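Local coordinates for protein esterase (uncultured bacterium FLS12, PDB 4RGY) that hydrolyses esters as a low-temperature-active alkaline esterase, probably through a serine nucleophile on an alpha/beta-hydrolase fold, at residues 2-7 with 19-24; 46-51 with 74-79; 120-125 with 141-146; 9-14 with 96-101; 207-212 with 258-263. One frame throughout, in Å; residues are numbered along the deposited sequence.

Interaction 1: residues 2-7 with 19-24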
# COMPACT_ATOMS: atom_id res chain seq x y z
N MET A 2 -9.91 -14.08 0.93
CA MET A 2 -10.21 -12.79 1.51
C MET A 2 -9.55 -11.73 0.65
O MET A 2 -8.43 -11.92 0.15
CB MET A 2 -9.68 -12.69 2.94
CG MET A 2 -10.20 -13.76 3.91
SD MET A 2 -11.85 -13.41 4.53
CE MET A 2 -11.59 -11.85 5.38
N ALA A 3 -10.25 -10.63 0.44
CA ALA A 3 -9.68 -9.49 -0.26
C ALA A 3 -9.16 -8.52 0.81
O ALA A 3 -9.82 -8.28 1.82
CB ALA A 3 -10.73 -8.83 -1.11
N LEU A 4 -7.97 -7.96 0.56
CA LEU A 4 -7.31 -7.04 1.48
C LEU A 4 -7.36 -5.62 0.94
O LEU A 4 -7.05 -5.37 -0.22
CB LEU A 4 -5.85 -7.47 1.65
CG LEU A 4 -4.94 -6.54 2.46
CD1 LEU A 4 -5.34 -6.54 3.91
CD2 LEU A 4 -3.48 -6.95 2.32
N PHE A 5 -7.77 -4.68 1.79
CA PHE A 5 -7.88 -3.29 1.37
C PHE A 5 -7.07 -2.41 2.29
O PHE A 5 -7.27 -2.40 3.51
CB PHE A 5 -9.34 -2.83 1.40
CG PHE A 5 -10.23 -3.66 0.54
CD1 PHE A 5 -10.79 -4.83 1.03
CD2 PHE A 5 -10.50 -3.28 -0.77
CE1 PHE A 5 -11.60 -5.61 0.22
CE2 PHE A 5 -11.32 -4.06 -1.57
CZ PHE A 5 -11.87 -5.23 -1.08
N GLN A 6 -6.15 -1.65 1.70
CA GLN A 6 -5.51 -0.57 2.41
C GLN A 6 -6.23 0.71 2.01
O GLN A 6 -6.28 1.06 0.83
CB GLN A 6 -4.02 -0.51 2.07
CG GLN A 6 -3.26 -1.79 2.47
CD GLN A 6 -3.17 -2.04 3.97
OE1 GLN A 6 -3.47 -1.16 4.79
NE2 GLN A 6 -2.76 -3.24 4.34
N CYS A 7 -6.83 1.36 2.99
CA CYS A 7 -7.77 2.45 2.73
C CYS A 7 -7.22 3.75 3.27
O CYS A 7 -6.98 3.87 4.48
CB CYS A 7 -9.09 2.16 3.45
SG CYS A 7 -9.72 0.46 3.30
N SER A 19 -5.68 6.23 7.72
CA SER A 19 -5.72 4.95 7.03
C SER A 19 -6.33 3.86 7.88
O SER A 19 -6.31 3.94 9.11
CB SER A 19 -4.30 4.52 6.66
OG SER A 19 -3.70 5.49 5.82
N MET A 20 -6.88 2.84 7.23
CA MET A 20 -7.26 1.61 7.92
C MET A 20 -7.02 0.42 7.00
O MET A 20 -6.89 0.58 5.77
CB MET A 20 -8.74 1.64 8.33
CG MET A 20 -9.71 1.65 7.17
SD MET A 20 -11.40 1.63 7.79
CE MET A 20 -12.29 2.13 6.32
N THR A 21 -6.93 -0.77 7.59
CA THR A 21 -6.82 -2.00 6.82
C THR A 21 -8.12 -2.77 6.99
O THR A 21 -8.61 -2.90 8.11
CB THR A 21 -5.68 -2.87 7.36
OG1 THR A 21 -4.46 -2.10 7.33
CG2 THR A 21 -5.51 -4.13 6.54
N VAL A 22 -8.68 -3.26 5.90
CA VAL A 22 -9.92 -4.03 5.95
C VAL A 22 -9.73 -5.34 5.21
O VAL A 22 -9.15 -5.38 4.12
CB VAL A 22 -11.09 -3.23 5.32
CG1 VAL A 22 -12.32 -4.10 5.16
CG2 VAL A 22 -11.41 -1.99 6.16
N ILE A 23 -10.20 -6.43 5.81
CA ILE A 23 -10.27 -7.68 5.05
C ILE A 23 -11.72 -8.12 4.92
O ILE A 23 -12.49 -8.07 5.88
CB ILE A 23 -9.39 -8.79 5.63
CG1 ILE A 23 -9.57 -8.93 7.12
CG2 ILE A 23 -7.92 -8.51 5.33
CD1 ILE A 23 -8.70 -10.03 7.73
N LEU A 24 -12.08 -8.50 3.69
CA LEU A 24 -13.45 -8.85 3.33
C LEU A 24 -13.46 -10.24 2.75
O LEU A 24 -12.59 -10.58 1.96
CB LEU A 24 -13.96 -7.94 2.21
CG LEU A 24 -14.69 -6.63 2.38
CD1 LEU A 24 -15.25 -6.21 1.01
CD2 LEU A 24 -15.80 -6.74 3.42

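Interaction 2: residues 46-51 with 74-79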
# COMPACT_ATOMS: atom_id res chain seq x y z
N LEU A 46 -15.83 -7.73 12.58
CA LEU A 46 -15.02 -7.55 13.78
C LEU A 46 -14.16 -6.30 13.63
O LEU A 46 -13.36 -6.19 12.69
CB LEU A 46 -14.13 -8.77 14.00
CG LEU A 46 -13.02 -8.66 15.05
CD1 LEU A 46 -13.62 -8.56 16.44
CD2 LEU A 46 -12.06 -9.85 14.96
N PHE A 47 -14.33 -5.36 14.55
CA PHE A 47 -13.45 -4.20 14.64
C PHE A 47 -12.31 -4.61 15.55
O PHE A 47 -12.53 -4.97 16.71
CB PHE A 47 -14.22 -2.99 15.18
CG PHE A 47 -15.27 -2.50 14.23
CD1 PHE A 47 -16.52 -3.09 14.17
CD2 PHE A 47 -14.98 -1.46 13.35
CE1 PHE A 47 -17.48 -2.65 13.25
CE2 PHE A 47 -15.93 -1.01 12.44
CZ PHE A 47 -17.18 -1.60 12.39
N LEU A 48 -11.09 -4.57 15.01
CA LEU A 48 -9.93 -5.17 15.66
C LEU A 48 -8.90 -4.07 15.92
O LEU A 48 -8.31 -3.51 14.99
CB LEU A 48 -9.36 -6.28 14.77
CG LEU A 48 -8.21 -7.13 15.32
CD1 LEU A 48 -8.55 -7.79 16.66
CD2 LEU A 48 -7.81 -8.19 14.30
N LEU A 49 -8.75 -3.75 17.20
CA LEU A 49 -8.06 -2.54 17.63
C LEU A 49 -6.60 -2.77 18.03
O LEU A 49 -6.26 -3.77 18.67
CB LEU A 49 -8.82 -1.91 18.79
CG LEU A 49 -10.32 -1.76 18.53
CD1 LEU A 49 -10.99 -1.08 19.72
CD2 LEU A 49 -10.58 -0.99 17.24
N HIS A 50 -5.75 -1.82 17.65
CA HIS A 50 -4.31 -1.93 17.92
C HIS A 50 -3.91 -1.48 19.31
O HIS A 50 -4.70 -0.91 20.05
CB HIS A 50 -3.48 -1.19 16.86
CG HIS A 50 -3.64 0.31 16.87
ND1 HIS A 50 -3.19 1.11 17.91
CD2 HIS A 50 -4.19 1.15 15.97
CE1 HIS A 50 -3.45 2.37 17.63
NE2 HIS A 50 -4.06 2.43 16.46
N GLY A 51 -2.65 -1.76 19.66
CA GLY A 51 -2.14 -1.38 20.97
C GLY A 51 -1.37 -0.07 21.01
O GLY A 51 -1.39 0.72 20.05
N LEU A 74 -16.54 -13.52 7.88
CA LEU A 74 -16.36 -12.42 8.82
C LEU A 74 -15.43 -11.38 8.23
O LEU A 74 -14.32 -11.70 7.82
CB LEU A 74 -15.74 -12.95 10.12
CG LEU A 74 -15.42 -11.95 11.24
CD1 LEU A 74 -16.70 -11.39 11.77
CD2 LEU A 74 -14.62 -12.64 12.34
N ALA A 75 -15.89 -10.13 8.18
CA ALA A 75 -15.03 -9.03 7.77
C ALA A 75 -14.26 -8.51 8.99
O ALA A 75 -14.74 -8.62 10.13
CB ALA A 75 -15.85 -7.92 7.15
N VAL A 76 -13.07 -7.96 8.77
CA VAL A 76 -12.31 -7.38 9.86
C VAL A 76 -11.87 -5.97 9.49
O VAL A 76 -11.33 -5.73 8.40
CB VAL A 76 -11.06 -8.23 10.20
CG1 VAL A 76 -10.38 -7.69 11.44
CG2 VAL A 76 -11.45 -9.69 10.44
N VAL A 77 -12.10 -5.03 10.40
CA VAL A 77 -11.74 -3.63 10.19
C VAL A 77 -10.71 -3.23 11.23
O VAL A 77 -10.98 -3.32 12.42
CB VAL A 77 -12.98 -2.70 10.30
CG1 VAL A 77 -12.58 -1.23 10.22
CG2 VAL A 77 -14.00 -3.03 9.19
N MET A 78 -9.55 -2.79 10.76
CA MET A 78 -8.41 -2.47 11.61
C MET A 78 -8.01 -1.02 11.40
O MET A 78 -7.30 -0.68 10.46
CB MET A 78 -7.24 -3.41 11.28
CG MET A 78 -7.49 -4.84 11.75
SD MET A 78 -6.61 -6.11 10.82
CE MET A 78 -7.52 -6.11 9.26
N PRO A 79 -8.47 -0.14 12.29
CA PRO A 79 -8.20 1.29 12.12
C PRO A 79 -7.02 1.77 12.96
O PRO A 79 -6.43 0.95 13.67
CB PRO A 79 -9.45 1.92 12.67
CG PRO A 79 -9.87 1.00 13.80
CD PRO A 79 -9.45 -0.39 13.37
O HOH W 1 -6.12 -1.95 14.18
O HOH W 2 -7.42 0.41 16.33

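Interaction 3: residues 120-125 with 141-146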
# COMPACT_ATOMS: atom_id res chain seq x y z
N THR A 120 -22.03 -7.56 15.01
CA THR A 120 -20.98 -6.57 15.25
C THR A 120 -20.16 -6.93 16.49
O THR A 120 -20.72 -7.12 17.57
CB THR A 120 -21.57 -5.16 15.41
OG1 THR A 120 -22.34 -4.82 14.25
CG2 THR A 120 -20.47 -4.13 15.60
N PHE A 121 -18.84 -7.02 16.33
CA PHE A 121 -17.96 -7.43 17.42
C PHE A 121 -16.75 -6.51 17.50
O PHE A 121 -16.38 -5.88 16.52
CB PHE A 121 -17.49 -8.88 17.24
CG PHE A 121 -18.50 -9.78 16.58
CD1 PHE A 121 -19.54 -10.31 17.31
CD2 PHE A 121 -18.40 -10.08 15.23
CE1 PHE A 121 -20.48 -11.14 16.71
CE2 PHE A 121 -19.33 -10.90 14.62
CZ PHE A 121 -20.37 -11.43 15.36
N VAL A 122 -16.15 -6.42 18.68
CA VAL A 122 -14.93 -5.63 18.83
C VAL A 122 -13.93 -6.36 19.73
O VAL A 122 -14.32 -7.02 20.70
CB VAL A 122 -15.23 -4.20 19.35
CG1 VAL A 122 -15.84 -4.23 20.75
CG2 VAL A 122 -13.97 -3.34 19.33
N ALA A 123 -12.65 -6.26 19.39
CA ALA A 123 -11.57 -6.88 20.17
C ALA A 123 -10.31 -6.05 20.02
O ALA A 123 -10.13 -5.36 19.01
CB ALA A 123 -11.32 -8.31 19.74
N GLY A 124 -9.41 -6.11 21.00
CA GLY A 124 -8.17 -5.38 20.88
C GLY A 124 -7.16 -5.84 21.90
O GLY A 124 -7.54 -6.43 22.92
N LEU A 125 -5.89 -5.55 21.64
CA LEU A 125 -4.83 -5.81 22.61
C LEU A 125 -4.39 -4.51 23.27
O LEU A 125 -4.52 -3.43 22.68
CB LEU A 125 -3.65 -6.58 21.98
CG LEU A 125 -2.63 -5.91 21.04
CD1 LEU A 125 -3.28 -5.10 19.92
CD2 LEU A 125 -1.58 -5.07 21.79
N GLU A 141 -25.61 -1.69 23.19
CA GLU A 141 -26.65 -1.86 22.18
C GLU A 141 -26.07 -2.00 20.76
O GLU A 141 -26.80 -2.35 19.83
CB GLU A 141 -27.65 -0.70 22.23
CG GLU A 141 -27.17 0.62 21.63
CD GLU A 141 -26.24 1.43 22.54
OE1 GLU A 141 -26.06 1.05 23.72
OE2 GLU A 141 -25.71 2.47 22.07
N ARG A 142 -24.77 -1.73 20.60
CA ARG A 142 -24.13 -1.79 19.28
C ARG A 142 -23.21 -3.00 19.05
O ARG A 142 -22.83 -3.29 17.91
CB ARG A 142 -23.32 -0.52 19.03
CG ARG A 142 -24.12 0.75 19.10
CD ARG A 142 -23.24 1.96 18.80
NE ARG A 142 -23.96 3.21 18.99
CZ ARG A 142 -23.39 4.40 19.05
NH1 ARG A 142 -24.13 5.49 19.23
NH2 ARG A 142 -22.07 4.52 18.94
N PHE A 143 -22.86 -3.70 20.12
CA PHE A 143 -21.90 -4.80 20.04
C PHE A 143 -22.43 -6.08 20.65
O PHE A 143 -22.88 -6.10 21.79
CB PHE A 143 -20.57 -4.42 20.71
CG PHE A 143 -19.89 -3.27 20.05
CD1 PHE A 143 -19.09 -3.49 18.93
CD2 PHE A 143 -20.05 -1.98 20.52
CE1 PHE A 143 -18.46 -2.43 18.29
CE2 PHE A 143 -19.42 -0.91 19.88
CZ PHE A 143 -18.63 -1.14 18.76
N ALA A 144 -22.38 -7.16 19.88
CA ALA A 144 -22.78 -8.46 20.40
C ALA A 144 -21.71 -9.04 21.31
O ALA A 144 -21.99 -9.91 22.14
CB ALA A 144 -23.05 -9.41 19.25
N ALA A 145 -20.47 -8.56 21.15
CA ALA A 145 -19.34 -9.11 21.89
C ALA A 145 -18.18 -8.12 21.89
O ALA A 145 -17.98 -7.39 20.91
CB ALA A 145 -18.89 -10.43 21.30
N ALA A 146 -17.44 -8.10 22.99
CA ALA A 146 -16.26 -7.24 23.17
C ALA A 146 -15.19 -8.05 23.89
O ALA A 146 -15.48 -8.71 24.90
CB ALA A 146 -16.61 -5.98 23.96

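Interaction 4: residues 9-14 with 96-101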
# COMPACT_ATOMS: atom_id res chain seq x y z
N PHE A 9 -8.32 7.50 3.69
CA PHE A 9 -9.58 8.23 3.67
C PHE A 9 -9.49 9.43 4.60
O PHE A 9 -8.54 9.57 5.36
CB PHE A 9 -10.73 7.31 4.12
CG PHE A 9 -10.60 6.85 5.55
CD1 PHE A 9 -9.84 5.73 5.86
CD2 PHE A 9 -11.22 7.54 6.58
CE1 PHE A 9 -9.70 5.31 7.18
CE2 PHE A 9 -11.09 7.13 7.90
CZ PHE A 9 -10.32 6.01 8.19
N PHE A 10 -10.50 10.30 4.54
CA PHE A 10 -10.51 11.48 5.38
C PHE A 10 -11.46 11.34 6.55
O PHE A 10 -12.62 10.95 6.37
CB PHE A 10 -10.88 12.73 4.56
CG PHE A 10 -10.69 14.01 5.32
CD1 PHE A 10 -9.42 14.57 5.42
CD2 PHE A 10 -11.75 14.65 5.94
CE1 PHE A 10 -9.22 15.74 6.13
CE2 PHE A 10 -11.56 15.83 6.64
CZ PHE A 10 -10.29 16.38 6.73
N SER A 11 -10.97 11.65 7.75
CA SER A 11 -11.83 11.70 8.92
C SER A 11 -12.24 13.14 9.22
O SER A 11 -11.40 13.98 9.55
CB SER A 11 -11.14 11.10 10.15
OG SER A 11 -11.89 11.42 11.31
N ASP A 12 -13.54 13.41 9.10
CA ASP A 12 -14.10 14.70 9.46
C ASP A 12 -14.01 14.96 10.96
O ASP A 12 -13.75 16.08 11.39
CB ASP A 12 -15.55 14.78 8.99
CG ASP A 12 -15.67 15.04 7.50
OD1 ASP A 12 -15.14 16.08 7.04
OD2 ASP A 12 -16.26 14.20 6.78
N VAL A 13 -14.20 13.92 11.76
CA VAL A 13 -14.11 14.07 13.21
C VAL A 13 -12.71 14.45 13.65
O VAL A 13 -12.55 15.31 14.52
CB VAL A 13 -14.57 12.78 13.92
CG1 VAL A 13 -14.16 12.79 15.39
CG2 VAL A 13 -16.09 12.61 13.77
N LEU A 14 -11.70 13.81 13.06
CA LEU A 14 -10.31 14.09 13.42
C LEU A 14 -9.77 15.30 12.66
O LEU A 14 -8.77 15.89 13.06
CB LEU A 14 -9.42 12.88 13.15
CG LEU A 14 -9.76 11.59 13.90
CD1 LEU A 14 -8.83 10.45 13.46
CD2 LEU A 14 -9.65 11.82 15.39
N TRP A 96 -12.29 9.08 20.45
CA TRP A 96 -13.46 8.29 20.88
C TRP A 96 -14.65 8.51 19.96
O TRP A 96 -15.30 7.54 19.55
CB TRP A 96 -13.86 8.65 22.31
CG TRP A 96 -15.21 8.10 22.70
CD1 TRP A 96 -16.35 8.82 22.92
CD2 TRP A 96 -15.55 6.72 22.94
NE1 TRP A 96 -17.38 7.98 23.28
CE2 TRP A 96 -16.92 6.69 23.30
CE3 TRP A 96 -14.85 5.51 22.86
CZ2 TRP A 96 -17.59 5.50 23.60
CZ3 TRP A 96 -15.51 4.33 23.17
CH2 TRP A 96 -16.88 4.34 23.53
N THR A 97 -14.93 9.76 19.61
CA THR A 97 -16.02 10.01 18.68
C THR A 97 -15.69 9.38 17.33
O THR A 97 -16.56 8.84 16.64
CB THR A 97 -16.33 11.52 18.57
OG1 THR A 97 -16.80 11.97 19.85
CG2 THR A 97 -17.41 11.80 17.53
N PHE A 98 -14.41 9.41 16.96
CA PHE A 98 -13.97 8.75 15.74
C PHE A 98 -14.23 7.24 15.81
O PHE A 98 -14.90 6.67 14.93
CB PHE A 98 -12.48 9.02 15.52
CG PHE A 98 -11.88 8.22 14.39
CD1 PHE A 98 -12.25 8.45 13.07
CD2 PHE A 98 -10.92 7.24 14.66
CE1 PHE A 98 -11.70 7.72 12.03
CE2 PHE A 98 -10.36 6.51 13.62
CZ PHE A 98 -10.74 6.75 12.31
N ILE A 99 -13.71 6.57 16.84
CA ILE A 99 -13.81 5.12 16.87
C ILE A 99 -15.24 4.62 17.09
O ILE A 99 -15.63 3.57 16.57
CB ILE A 99 -12.82 4.48 17.88
CG1 ILE A 99 -12.59 3.00 17.57
CG2 ILE A 99 -13.30 4.67 19.33
CD1 ILE A 99 -11.84 2.75 16.28
N SER A 100 -16.04 5.38 17.84
CA SER A 100 -17.37 4.90 18.22
C SER A 100 -18.47 5.33 17.26
O SER A 100 -19.55 4.72 17.25
CB SER A 100 -17.71 5.37 19.64
OG SER A 100 -17.87 6.78 19.69
N GLU A 101 -18.22 6.36 16.46
CA GLU A 101 -19.25 6.90 15.57
C GLU A 101 -18.81 6.93 14.11
O GLU A 101 -19.39 6.24 13.26
CB GLU A 101 -19.67 8.30 16.02
CG GLU A 101 -20.15 8.41 17.48
CD GLU A 101 -21.51 7.78 17.69
OE1 GLU A 101 -22.23 7.56 16.69
OE2 GLU A 101 -21.87 7.52 18.86

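Interaction 5: residues 207-212 with 258-263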
# COMPACT_ATOMS: atom_id res chain seq x y z
N LYS A 207 -21.49 -10.31 24.97
CA LYS A 207 -20.58 -11.35 25.43
C LYS A 207 -19.25 -10.66 25.71
O LYS A 207 -18.83 -9.79 24.94
CB LYS A 207 -20.41 -12.40 24.32
CG LYS A 207 -20.25 -13.82 24.84
CD LYS A 207 -20.04 -14.81 23.70
CE LYS A 207 -19.92 -16.23 24.24
NZ LYS A 207 -19.63 -17.21 23.17
N LEU A 208 -18.60 -11.00 26.83
CA LEU A 208 -17.39 -10.29 27.25
C LEU A 208 -16.25 -11.25 27.49
O LEU A 208 -16.42 -12.29 28.11
CB LEU A 208 -17.67 -9.47 28.53
CG LEU A 208 -18.70 -8.36 28.33
CD1 LEU A 208 -19.24 -7.87 29.67
CD2 LEU A 208 -18.13 -7.18 27.54
N TYR A 209 -15.06 -10.89 26.99
CA TYR A 209 -13.89 -11.74 27.06
C TYR A 209 -12.72 -10.94 27.58
O TYR A 209 -12.51 -9.79 27.17
CB TYR A 209 -13.57 -12.32 25.66
CG TYR A 209 -12.33 -13.18 25.59
CD1 TYR A 209 -11.07 -12.60 25.51
CD2 TYR A 209 -12.41 -14.57 25.57
CE1 TYR A 209 -9.92 -13.38 25.45
CE2 TYR A 209 -11.26 -15.36 25.49
CZ TYR A 209 -10.02 -14.75 25.44
OH TYR A 209 -8.88 -15.52 25.37
N GLN A 210 -11.93 -11.56 28.43
CA GLN A 210 -10.70 -10.96 28.93
C GLN A 210 -9.62 -12.02 29.04
O GLN A 210 -9.84 -13.07 29.63
CB GLN A 210 -10.93 -10.37 30.32
CG GLN A 210 -9.67 -9.84 30.98
CD GLN A 210 -9.85 -9.50 32.46
OE1 GLN A 210 -10.87 -9.80 33.08
NE2 GLN A 210 -8.84 -8.86 33.03
N CYS A 211 -8.44 -11.75 28.48
CA CYS A 211 -7.29 -12.62 28.74
C CYS A 211 -6.03 -11.82 29.02
O CYS A 211 -5.94 -10.64 28.67
CB CYS A 211 -7.07 -13.62 27.60
SG CYS A 211 -6.29 -12.92 26.10
N CYS A 212 -5.04 -12.47 29.61
CA CYS A 212 -3.73 -11.84 29.81
C CYS A 212 -2.66 -12.89 30.06
O CYS A 212 -2.91 -13.91 30.70
CB CYS A 212 -3.78 -10.86 30.99
SG CYS A 212 -2.35 -9.77 31.10
N LEU A 258 -11.78 -15.61 18.31
CA LEU A 258 -12.58 -15.84 17.12
C LEU A 258 -13.57 -17.00 17.30
O LEU A 258 -14.72 -16.90 16.91
CB LEU A 258 -11.69 -16.07 15.89
CG LEU A 258 -10.93 -14.84 15.37
CD1 LEU A 258 -9.92 -15.28 14.33
CD2 LEU A 258 -11.88 -13.80 14.79
N ALA A 259 -13.12 -18.09 17.93
CA ALA A 259 -13.98 -19.25 18.16
C ALA A 259 -15.10 -18.93 19.14
O ALA A 259 -16.18 -19.54 19.10
CB ALA A 259 -13.16 -20.42 18.67
N TRP A 260 -14.84 -17.97 20.02
CA TRP A 260 -15.75 -17.57 21.08
C TRP A 260 -16.82 -16.59 20.62
O TRP A 260 -17.86 -16.46 21.25
CB TRP A 260 -14.91 -16.99 22.22
CG TRP A 260 -15.63 -16.16 23.26
CD1 TRP A 260 -16.16 -16.60 24.44
CD2 TRP A 260 -15.83 -14.75 23.23
NE1 TRP A 260 -16.70 -15.54 25.14
CE2 TRP A 260 -16.50 -14.39 24.42
CE3 TRP A 260 -15.50 -13.74 22.32
CZ2 TRP A 260 -16.87 -13.08 24.70
CZ3 TRP A 260 -15.87 -12.44 22.60
CH2 TRP A 260 -16.54 -12.12 23.78
N LEU A 261 -16.58 -15.90 19.50
CA LEU A 261 -17.54 -14.91 19.02
C LEU A 261 -18.90 -15.53 18.79
O LEU A 261 -19.00 -16.63 18.25
CB LEU A 261 -17.05 -14.26 17.72
CG LEU A 261 -15.82 -13.35 17.76
CD1 LEU A 261 -15.51 -12.83 16.36
CD2 LEU A 261 -16.01 -12.19 18.75
N PRO A 262 -19.97 -14.84 19.19
CA PRO A 262 -21.33 -15.34 18.93
C PRO A 262 -21.74 -15.04 17.49
O PRO A 262 -22.64 -14.23 17.23
CB PRO A 262 -22.18 -14.57 19.94
CG PRO A 262 -21.46 -13.26 20.10
CD PRO A 262 -19.98 -13.60 20.00
N LEU A 263 -21.07 -15.70 16.56
CA LEU A 263 -21.24 -15.40 15.14
C LEU A 263 -22.35 -16.25 14.53
O LEU A 263 -22.38 -17.47 14.71
CB LEU A 263 -19.92 -15.64 14.41
CG LEU A 263 -19.89 -15.50 12.90
CD1 LEU A 263 -20.25 -14.10 12.50
CD2 LEU A 263 -18.51 -15.85 12.37

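Interaction 1: residues 2-7 with 19-24
Residues 2-7 and 19-24 pair as the two arms of an antiparallel beta hairpin at one end of the central mixed sheet. A3, F5 and C7 face L24, V22 and M20 in hydrogen-bonded pairs, each closed by two backbone bonds; F5 N reaches V22 O at 2.8 Å and V22 N returns to F5 O at 2.9 Å. L4 with I23 and Q6 with T21 are the non-hydrogen-bonded pairs between them.

The two faces differ. On the face of L4 and Q6, L4 CD1 touches I23 CG2 at 3.5 Å and also meets the T21 methyl CG2. Q6 folds back at chi2 (-67°), which lays its amide beside the T21 side chain, with OE1 2.9 Å from T21 OG1; the same hydroxyl is also hydrogen-bonded with H56 O. On the other face the F5 ring has V22 O at its edge, in plane, and its CE1 packs on L24 CD1 at 3.8 Å. C7 CB leans on M20 CG at 3.8 Å, while its SG lies near V22 CG2. At the open end of the hairpin, M2 curls at chi2 and chi3, bringing CE to 3.8 Å from I23 CB.

F111 packs against F5, V22 and L24, and residues 4-7 pair antiparallel with a strand of the second subunit, carrying the sheet across the interface. Six main-chain bonds satisfy the facing amides of this buried pair, and mostly apolar side chains cover both its faces, with Q6 OE1 and T21 OG1 the polar side-chain approach between the arms.

Interaction 2: residues 46-51 with 74-79
The F47 ring leans on V77, whose CB approaches F47 CD2 obliquely at 3.9 Å, and the two side chains run alongside each other. The imidazole of H50 takes P79 O at its edge, near the ring plane, with CD2 3.2 Å from that oxygen. Its rotation is fixed elsewhere: ND1 donates to G51 O at 2.8 Å in the plane of the ring, and NE2 bonds to V81 N.

The backbones of strands 45-49 and 75-79 run parallel. L46 N donates to A75 O, V77 N to L46 O, and L48 N to V77 O, the first and last both nearly straight at 172°. On the face of L46, L48 CB sits between V76 CG1 and M78 CG, 3.8 Å from each, and on the other face L49 CD2 rests on P79 CG.

One water donates to L48 O and to P79 O, at 2.8 Å from the former; a second accepts from H50 N and donates to P79 O. A proline has no N-H to offer L48 O, so solvent supplies the missing donor. The strands are thus joined directly as far as V77, and beyond it two waters bridge L48 O, P79 O and H50 N.

Interaction 3: residues 120-125 with 141-146
This contact closes a beta-alpha-beta unit: strand 120-125 leads through helix 127-138 to strand 145-149, and the two strands lie parallel in the sheet. T120 O receives A144 N at 2.8 Å, and V122 N donates to A145 O at 3.0 Å, so the pairing begins at the start of the second strand and continues past it, V122 also bonding A147.

F143 carries the side-chain packing. V122 CG1 stands over one face of its ring, 4.2 Å from the centroid and 27° off the normal, a CH-pi contact; the same methyl touches A146 CB at 3.7 Å. It gets there because CG1 of V122 is set between the backbone N and the carbonyl carbon (chi1 63°). T120 CG2 meets the ring obliquely, 3.7 Å from F143 CD1. Putting an alanine at F143 would probably leave the methyls of T120 and V122 without the ring they pack on and open a gap beside L135 of helix 127-138.

On the other face of the sheet the F121 ring presents its edge to A145 CB, with CD1 at 4.0 Å, and its CE1 meets A144 CB. R142 stretches away from this packing to a salt bridge with E101.

Strand 120-125 carries G124 of a GxSxG pattern and runs into helix 127-138, consistent with the strand, nucleophile elbow and helix of an alpha/beta-hydrolase.

Interaction 4: residues 9-14 with 96-101
F98 projects from helix 95-110 onto the turn that follows strand 2-11. Its CB lies 4.0 Å from L14 CD2 and 4.1 Å from V13 CG1. With CG anti to the backbone N (chi1 172°), the ring swings out across L14 at about a right angle, and CG meets L14 CD1 at 3.9 Å. That methyl sits above the centre of the ring, 10° off its normal, a clear CH-pi contact. Farther along, CD1 passes S11 OG at 3.5 Å, an oblique approach, and CE1 comes near S11 CB. At the far end of the ring, F98 CZ meets F9 CZ at 4.2 Å, rim against rim.

S11 OG is engaged with other partners: it accepts L14 N at 3.0 Å in an ST motif, fixing the turn that presents L14, and it bonds to E102. Beside the ring, V13 CG1 touches T97 CG2, crossing at about a right angle. A serine in place of F98 would probably leave the L14 methyl without its aromatic face and open a gap between F9 and the helix.

F9 also packs on L106 and F110, so its ring links the strand end to several turns of helix 95-110, whose W96, on the side away from the turn, packs against helix 127-138.

Interaction 5: residues 207-212 with 258-263
W260, in the last turn of helix 247-260, is sandwiched between K207 and Y209 of strand 207-213, and both faces of its indole are tightly packed. Over one face lies Y209 CB, 3.6 Å from the centroid of the six-membered ring. With CG of Y209 anti to the backbone N (chi1 177°), the tyrosine ring is carried on past CB and turns its edge toward the five-membered ring, with planes at 60°. The Y209 hydroxyl bonds E239. At the rim of the indole, in plane, L208 N approaches W260 CZ2 at 3.4 Å, so the tryptophan is wedged against the strand backbone itself.

The opposite face is covered by K207. Its chain, extended beyond CG, slides along the indole in the reverse direction: CE is 3.4 Å from W260 NE1, and NZ stands 4.0 Å from the centroid of the five-membered ring, 21° off the normal, a cation-pi contact. NZ also donates to W260 O at 2.7 Å, in the carbonyl plane, so the ammonium is held by ring and helix end together. The solvent side begins at this exposed lysine, where the partly exposed P262 adds a marginal contact, its CD 3.9 Å from K207 CD.

The indole also rests on A145 of strand 145-149 and M237 of strand 236-241. The end of helix 247-260 is thereby laid across three neighbouring strands, with the middle one, 207-213, supplying both covers of the indole.

Overall arrangement
Interactions 1, 2, 3 and 5 step across one sheet. T21 O takes M78 N at 2.8 Å between interactions 1 and 2; L49 N meets A123 O at 2.8 Å between 2 and 3; A144 O and K207 N, 2.9 Å apart, join 3 to 5. Interaction 4 joins the end of strand 2-11 to a flanking helix: F9 CE1 meets M20 CG of interaction 1 at 3.7 Å, and E101 OE2 meets R142 NH2 of interaction 3 at 3.0 Å. Its centre is about 26 Å from that of interaction 5. The probable S126, H245 and D216 triad lies by interactions 2 and 3: strand 120-125 leads into the presumed elbow, L49 touches it, and H50 lies near the triad.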